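Local coordinates for endoglucanase EG-II (Hypocrea jecorina, PDB 3QR3), which probably hydrolyses internal beta-1,4-glucosidic bonds of cellulose, acting as a family 5 endoglucanase with a TIM-barrel catalytic domain, at residues V8-G16 against K27-F35; A189-A198 against G240-W248. One frame throughout, in Å; residues are numbered along the deposited sequence.

Interaction 1 of 2, residues V8-G16 against K27-F35; sequences VNIAGFDFG and KVYPPLKNF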
# COMPACT_ATOMS: atom_id res chain seq x y z
N VAL A 8 6.16 2.65 6.17
CA VAL A 8 5.42 3.83 5.76
C VAL A 8 5.28 3.88 4.24
O VAL A 8 6.05 3.27 3.50
CB VAL A 8 6.11 5.12 6.22
CG1 VAL A 8 6.41 5.07 7.72
CG2 VAL A 8 7.38 5.31 5.43
N ASN A 9 4.26 4.60 3.80
CA ASN A 9 4.07 4.89 2.39
C ASN A 9 4.99 6.03 1.96
O ASN A 9 5.00 7.08 2.60
CB ASN A 9 2.63 5.32 2.16
CG ASN A 9 1.68 4.15 2.09
OD1 ASN A 9 1.39 3.67 1.00
ND2 ASN A 9 1.21 3.68 3.24
N ILE A 10 5.77 5.81 0.91
CA ILE A 10 6.66 6.82 0.33
C ILE A 10 5.99 7.31 -0.95
O ILE A 10 6.20 6.75 -2.02
CB ILE A 10 8.04 6.21 -0.02
CG1 ILE A 10 8.59 5.45 1.20
CG2 ILE A 10 9.02 7.29 -0.49
CD1 ILE A 10 8.96 6.36 2.38
N ALA A 11 5.15 8.33 -0.81
CA ALA A 11 4.25 8.75 -1.88
C ALA A 11 4.87 9.75 -2.86
O ALA A 11 5.92 10.34 -2.58
CB ALA A 11 2.95 9.32 -1.28
N GLY A 12 4.22 9.95 -4.00
CA GLY A 12 4.68 10.92 -4.98
C GLY A 12 4.49 10.47 -6.42
O GLY A 12 4.04 11.26 -7.28
N PHE A 13 4.81 9.21 -6.71
CA PHE A 13 4.56 8.67 -8.05
C PHE A 13 3.04 8.61 -8.31
O PHE A 13 2.59 8.37 -9.44
CB PHE A 13 5.19 7.29 -8.24
CG PHE A 13 6.64 7.32 -8.69
CD1 PHE A 13 6.97 7.58 -10.01
CD2 PHE A 13 7.66 7.02 -7.80
CE1 PHE A 13 8.30 7.59 -10.42
CE2 PHE A 13 8.99 7.03 -8.20
CZ PHE A 13 9.31 7.32 -9.53
N ASP A 14 2.27 8.84 -7.25
CA ASP A 14 0.81 8.81 -7.36
C ASP A 14 0.17 10.19 -7.29
O ASP A 14 -1.05 10.31 -7.36
CB ASP A 14 0.24 7.98 -6.22
CG ASP A 14 0.62 8.54 -4.87
OD1 ASP A 14 1.80 8.91 -4.72
OD2 ASP A 14 -0.25 8.63 -3.99
N PHE A 15 0.97 11.24 -7.12
CA PHE A 15 0.38 12.57 -7.09
C PHE A 15 -0.26 12.80 -8.46
O PHE A 15 0.30 12.43 -9.48
CB PHE A 15 1.41 13.64 -6.77
CG PHE A 15 1.81 13.66 -5.32
CD1 PHE A 15 1.47 12.60 -4.49
CD2 PHE A 15 2.53 14.72 -4.79
CE1 PHE A 15 1.83 12.61 -3.16
CE2 PHE A 15 2.90 14.73 -3.45
CZ PHE A 15 2.55 13.68 -2.64
N GLY A 16 -1.45 13.38 -8.46
CA GLY A 16 -2.20 13.54 -9.68
C GLY A 16 -3.25 12.45 -9.88
O GLY A 16 -4.01 12.52 -10.84
N LYS A 27 1.32 15.44 -13.51
CA LYS A 27 1.31 15.93 -12.13
C LYS A 27 2.03 15.05 -11.11
O LYS A 27 1.98 15.34 -9.90
CB LYS A 27 -0.11 16.23 -11.67
CG LYS A 27 -0.91 17.03 -12.68
CD LYS A 27 -1.68 18.18 -12.06
CE LYS A 27 -2.14 19.16 -13.13
NZ LYS A 27 -2.48 20.50 -12.56
N VAL A 28 2.71 14.00 -11.55
CA VAL A 28 3.48 13.19 -10.58
C VAL A 28 4.57 14.04 -9.96
O VAL A 28 5.07 14.97 -10.58
CB VAL A 28 4.11 11.93 -11.22
CG1 VAL A 28 3.02 10.98 -11.74
CG2 VAL A 28 5.08 12.33 -12.33
N TYR A 29 4.93 13.75 -8.71
CA TYR A 29 6.02 14.45 -8.03
C TYR A 29 6.78 13.37 -7.27
O TYR A 29 6.66 13.26 -6.05
CB TYR A 29 5.47 15.53 -7.09
CG TYR A 29 6.53 16.47 -6.48
CD1 TYR A 29 7.58 16.95 -7.25
CD2 TYR A 29 6.43 16.91 -5.17
CE1 TYR A 29 8.54 17.81 -6.71
CE2 TYR A 29 7.38 17.77 -4.62
CZ TYR A 29 8.43 18.22 -5.40
OH TYR A 29 9.37 19.09 -4.87
N PRO A 30 7.55 12.55 -8.00
CA PRO A 30 8.14 11.34 -7.41
C PRO A 30 9.19 11.68 -6.36
O PRO A 30 9.91 12.67 -6.50
CB PRO A 30 8.77 10.63 -8.61
CG PRO A 30 8.03 11.20 -9.84
CD PRO A 30 7.82 12.64 -9.45
N PRO A 31 9.25 10.86 -5.29
CA PRO A 31 10.22 11.05 -4.20
C PRO A 31 11.60 10.46 -4.55
O PRO A 31 12.14 9.66 -3.79
CB PRO A 31 9.59 10.27 -3.04
CG PRO A 31 8.80 9.18 -3.70
CD PRO A 31 8.38 9.69 -5.07
N LEU A 32 12.13 10.84 -5.70
CA LEU A 32 13.50 10.53 -6.07
C LEU A 32 14.23 11.86 -6.22
O LEU A 32 13.86 12.69 -7.06
CB LEU A 32 13.56 9.77 -7.40
CG LEU A 32 13.13 8.32 -7.37
CD1 LEU A 32 12.99 7.78 -8.78
CD2 LEU A 32 14.14 7.48 -6.56
N LYS A 33 15.25 12.06 -5.39
CA LYS A 33 15.89 13.37 -5.28
C LYS A 33 16.29 13.95 -6.63
O LYS A 33 16.03 15.12 -6.91
CB LYS A 33 17.10 13.30 -4.34
CG LYS A 33 17.66 14.68 -4.00
CD LYS A 33 18.71 14.59 -2.90
CE LYS A 33 19.25 15.97 -2.54
NZ LYS A 33 20.27 15.87 -1.45
N ASN A 34 16.93 13.13 -7.48
CA ASN A 34 17.41 13.62 -8.77
C ASN A 34 16.55 13.14 -9.93
O ASN A 34 17.07 12.78 -10.98
CB ASN A 34 18.88 13.25 -8.99
CG ASN A 34 19.58 14.19 -9.98
OD1 ASN A 34 19.32 15.39 -10.00
ND2 ASN A 34 20.48 13.64 -10.79
N PHE A 35 15.23 13.15 -9.73
CA PHE A 35 14.28 12.71 -10.76
C PHE A 35 14.38 13.48 -12.08
O PHE A 35 14.13 12.92 -13.15
CB PHE A 35 12.84 12.84 -10.22
CG PHE A 35 11.79 12.35 -11.19
CD1 PHE A 35 11.55 11.00 -11.35
CD2 PHE A 35 11.03 13.26 -11.93
CE1 PHE A 35 10.58 10.55 -12.24
CE2 PHE A 35 10.06 12.82 -12.81
CZ PHE A 35 9.83 11.47 -12.96

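Interaction 2 of 2, residues A189-A198 against G240-W248; sequences AGAFISDGSA and GAFSPLATW. With SO4 (sulfate ion), chain K.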
# COMPACT_ATOMS: atom_id res chain seq x y z
N ALA A 189 -10.97 -1.84 6.74
CA ALA A 189 -10.91 -3.00 7.62
C ALA A 189 -12.25 -3.20 8.32
O ALA A 189 -12.61 -4.32 8.68
CB ALA A 189 -9.76 -2.83 8.65
N GLY A 190 -12.98 -2.11 8.53
CA GLY A 190 -14.27 -2.18 9.21
C GLY A 190 -15.37 -2.85 8.39
O GLY A 190 -16.28 -3.46 8.95
N ALA A 191 -15.28 -2.75 7.07
CA ALA A 191 -16.33 -3.27 6.19
C ALA A 191 -15.91 -4.56 5.49
O ALA A 191 -16.69 -5.15 4.75
CB ALA A 191 -16.72 -2.23 5.15
N PHE A 192 -14.67 -4.97 5.73
CA PHE A 192 -14.05 -6.04 4.94
C PHE A 192 -14.86 -7.34 4.97
O PHE A 192 -15.02 -8.00 3.95
CB PHE A 192 -12.61 -6.27 5.40
CG PHE A 192 -11.86 -7.27 4.56
CD1 PHE A 192 -11.53 -6.99 3.25
CD2 PHE A 192 -11.48 -8.49 5.09
CE1 PHE A 192 -10.84 -7.91 2.48
CE2 PHE A 192 -10.79 -9.42 4.33
CZ PHE A 192 -10.47 -9.12 3.02
N ILE A 193 -15.38 -7.70 6.14
CA ILE A 193 -16.18 -8.93 6.24
C ILE A 193 -17.63 -8.66 5.88
O ILE A 193 -18.22 -9.36 5.05
CB ILE A 193 -16.09 -9.54 7.66
CG1 ILE A 193 -14.64 -9.95 7.96
CG2 ILE A 193 -17.03 -10.74 7.79
CD1 ILE A 193 -14.34 -10.09 9.44
N SER A 194 -18.21 -7.64 6.49
CA SER A 194 -19.64 -7.37 6.33
C SER A 194 -20.05 -7.05 4.88
O SER A 194 -21.18 -7.34 4.50
CB SER A 194 -20.10 -6.25 7.27
OG SER A 194 -19.47 -5.02 6.94
N ASP A 195 -19.17 -6.45 4.09
CA ASP A 195 -19.53 -6.13 2.69
C ASP A 195 -19.25 -7.28 1.72
O ASP A 195 -19.41 -7.12 0.51
CB ASP A 195 -18.88 -4.81 2.20
CG ASP A 195 -17.39 -4.96 1.85
OD1 ASP A 195 -16.86 -6.10 1.85
OD2 ASP A 195 -16.75 -3.91 1.57
N GLY A 196 -18.83 -8.42 2.26
CA GLY A 196 -18.66 -9.62 1.46
C GLY A 196 -17.31 -9.78 0.78
O GLY A 196 -17.09 -10.75 0.07
N SER A 197 -16.41 -8.83 0.99
CA SER A 197 -15.09 -8.87 0.38
C SER A 197 -14.26 -10.04 0.91
O SER A 197 -13.60 -10.74 0.15
CB SER A 197 -14.32 -7.56 0.63
OG SER A 197 -14.94 -6.46 -0.02
N ALA A 198 -14.28 -10.22 2.22
CA ALA A 198 -13.54 -11.31 2.83
C ALA A 198 -13.93 -12.65 2.19
O ALA A 198 -13.06 -13.43 1.76
CB ALA A 198 -13.76 -11.34 4.35
N GLY A 240 -14.44 -1.86 16.51
CA GLY A 240 -15.16 -1.74 15.26
C GLY A 240 -14.55 -2.45 14.08
O GLY A 240 -15.25 -2.77 13.12
N ALA A 241 -13.25 -2.72 14.12
CA ALA A 241 -12.61 -3.32 12.96
C ALA A 241 -11.64 -4.46 13.28
O ALA A 241 -11.82 -5.58 12.81
CB ALA A 241 -11.92 -2.26 12.13
N PHE A 242 -10.62 -4.17 14.07
CA PHE A 242 -9.50 -5.11 14.14
C PHE A 242 -9.72 -6.33 15.05
O PHE A 242 -9.09 -7.36 14.84
CB PHE A 242 -8.20 -4.38 14.47
CG PHE A 242 -7.76 -3.43 13.37
CD1 PHE A 242 -7.41 -3.93 12.12
CD2 PHE A 242 -7.72 -2.06 13.58
CE1 PHE A 242 -7.01 -3.08 11.10
CE2 PHE A 242 -7.32 -1.19 12.57
CZ PHE A 242 -6.96 -1.70 11.32
N SER A 243 -10.59 -6.22 16.05
CA SER A 243 -10.92 -7.39 16.87
C SER A 243 -11.74 -8.41 16.06
O SER A 243 -11.34 -9.57 15.94
CB SER A 243 -11.63 -6.99 18.18
OG SER A 243 -11.96 -8.15 18.94
N PRO A 244 -12.88 -7.99 15.48
CA PRO A 244 -13.66 -8.91 14.65
C PRO A 244 -12.83 -9.47 13.50
O PRO A 244 -12.99 -10.63 13.12
CB PRO A 244 -14.78 -8.04 14.08
CG PRO A 244 -14.87 -6.87 14.99
CD PRO A 244 -13.53 -6.67 15.62
N LEU A 245 -11.96 -8.65 12.92
CA LEU A 245 -11.14 -9.13 11.81
C LEU A 245 -10.13 -10.19 12.28
O LEU A 245 -9.96 -11.21 11.64
CB LEU A 245 -10.43 -7.98 11.10
CG LEU A 245 -9.57 -8.34 9.89
CD1 LEU A 245 -10.35 -9.21 8.88
CD2 LEU A 245 -9.05 -7.08 9.21
N ALA A 246 -9.47 -9.93 13.40
CA ALA A 246 -8.52 -10.89 13.96
C ALA A 246 -9.16 -12.26 14.16
O ALA A 246 -8.59 -13.30 13.80
CB ALA A 246 -7.93 -10.37 15.28
N THR A 247 -10.35 -12.26 14.76
CA THR A 247 -11.09 -13.49 15.02
C THR A 247 -11.35 -14.24 13.72
O THR A 247 -11.09 -15.44 13.63
CB THR A 247 -12.44 -13.18 15.69
OG1 THR A 247 -12.20 -12.52 16.94
CG2 THR A 247 -13.24 -14.48 15.93
N TRP A 248 -11.87 -13.51 12.73
CA TRP A 248 -12.15 -14.09 11.42
C TRP A 248 -10.89 -14.66 10.77
O TRP A 248 -10.87 -15.80 10.30
CB TRP A 248 -12.81 -13.06 10.50
CG TRP A 248 -13.19 -13.65 9.18
CD1 TRP A 248 -14.34 -14.31 8.88
CD2 TRP A 248 -12.39 -13.66 7.99
NE1 TRP A 248 -14.32 -14.73 7.58
CE2 TRP A 248 -13.14 -14.34 7.00
CE3 TRP A 248 -11.13 -13.16 7.65
CZ2 TRP A 248 -12.66 -14.54 5.71
CZ3 TRP A 248 -10.66 -13.35 6.36
CH2 TRP A 248 -11.43 -14.03 5.41
S SO4 K . -15.73 -16.93 4.59
O1 SO4 K . -15.48 -15.77 3.76
O2 SO4 K . -16.85 -17.68 4.04
O3 SO4 K . -14.52 -17.77 4.60
O4 SO4 K . -16.06 -16.47 5.94
O HOH W 1 -13.54 -6.09 10.79
O HOH W 2 -17.02 -4.56 11.88

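Interaction 1 of 2, residues V8-G16 against K27-F35
Pro30 sits over the ring of Phe13, its CB 3.5 Å from the ring centroid and 10° off the normal, a CH-pi contact in the loop that leaves barrel strand 5-11 of this TIM barrel. The pyrrolidine crosses the aromatic at about a right angle, while Pro30 CG lies over the rim of the Phe35 ring, so one proline touches two phenylalanine faces. The bond from CA to CB of Phe13 leads away from 27-35, but with CG beside the backbone N (chi1 -86°) the ring swings back beneath Pro30. Leu32 CD1 meets that ring at its edge, 3.8 Å from Phe13 CZ. Pro31 extends the apolar surface toward the strand, its CG lying 3.7 Å from Ile10 CG2. Phe15 CD2 packs against Tyr29 CB at 3.8 Å.

The backbones are tied by Tyr29 N to Gly12 O, 3.0 Å long with 161° at the hydrogen. This donor stands above the carbonyl plane, whereas Phe15 N, closing the type I turn 12-15, approaches Gly12 O from the opposite face, giving that oxygen two bonds. Gly12, at positive phi and with no side chain, brings its CA to 4.2 Å from Pro30 CA, consistent with a close approach of the two backbones.

Farther out, Tyr86 meets Phe13 edge-to-face, Leu89 of helix 80-95 touches Phe13 and Pro31, and Phe298 meets Phe15. The turn itself is pinned from within: Gly12 N donates to Asp14 OD1 at 2.7 Å, nearly along the C-O axis.

Interaction 2 of 2, residues A189-A198 against G240-W248
Trp248 spreads its indole across Ala198 and Ile193, which both lie over one face of it. Ala198 CB is 3.9 Å from the centroid of the six-membered ring and 23° off its normal, a CH-pi contact displaced toward the rim. Ile193 covers the other end of the same face, and its CD1 reaches back to Trp248 CB at 3.5 Å; the two side chains slide past each other in opposite directions. Trp248 CG is anti to the backbone N (chi1 -177°), which carries the indole off helix 238-251 and over the 189-198 segment. At the indole edge NE1 donates to O4 of a sulfate ion, 3.0 Å away at 163°, so the N-H is satisfied by an anion that probably came from the crystallisation liquor.

Leu245, one turn earlier in the helix, puts CD1 4.0 Å from Phe192 CD2, the two side chains running obliquely to one another. Nearer the start of the helix the contact is between small residues: Ala241 CB rests 3.7 Å from Gly190 CA, and Ala189 CB packs against Phe242 CE1. The polar link here is through water. One molecule donates to both Ala189 O (2.9 Å) and Ala241 O (2.7 Å), and a second joins Gly190 O to Gly240 O in the same way, bridging carbonyls that cannot bond each other directly.

Behind this shell Asp195 OD1 accepts from Ser197 N, an Asx turn leading into helix 197-201, and also from Ser197 OG. Phe216 of strand 214-219 meets both Phe192 and Trp248, and Val218 touches Ala189 and Phe192. The whole is an outer-layer contact of the TIM barrel, joining the connection after strand 179-182 to the helix that follows strand 214-219.

Interactions 1 and 2 lie on opposite sides of the chain's centre, their own centres about 31 Å and their nearest atoms about 13 Å apart. Both use segments that follow strands of the eight-stranded parallel barrel. Interaction 1 folds the loop after strand 5-11 back on that strand's C-terminal end, the end at which family 5 enzymes carry their active site; interaction 2 lays a loop on a helix further along the chain. A sulfate lies about 5 Å from the Tyr29 side chain in the first; in the second, one is bound to Trp248, another lies about 3 Å from Gly190 and a magnesium ion about 8 Å from it. These ions alone do not identify a substrate site.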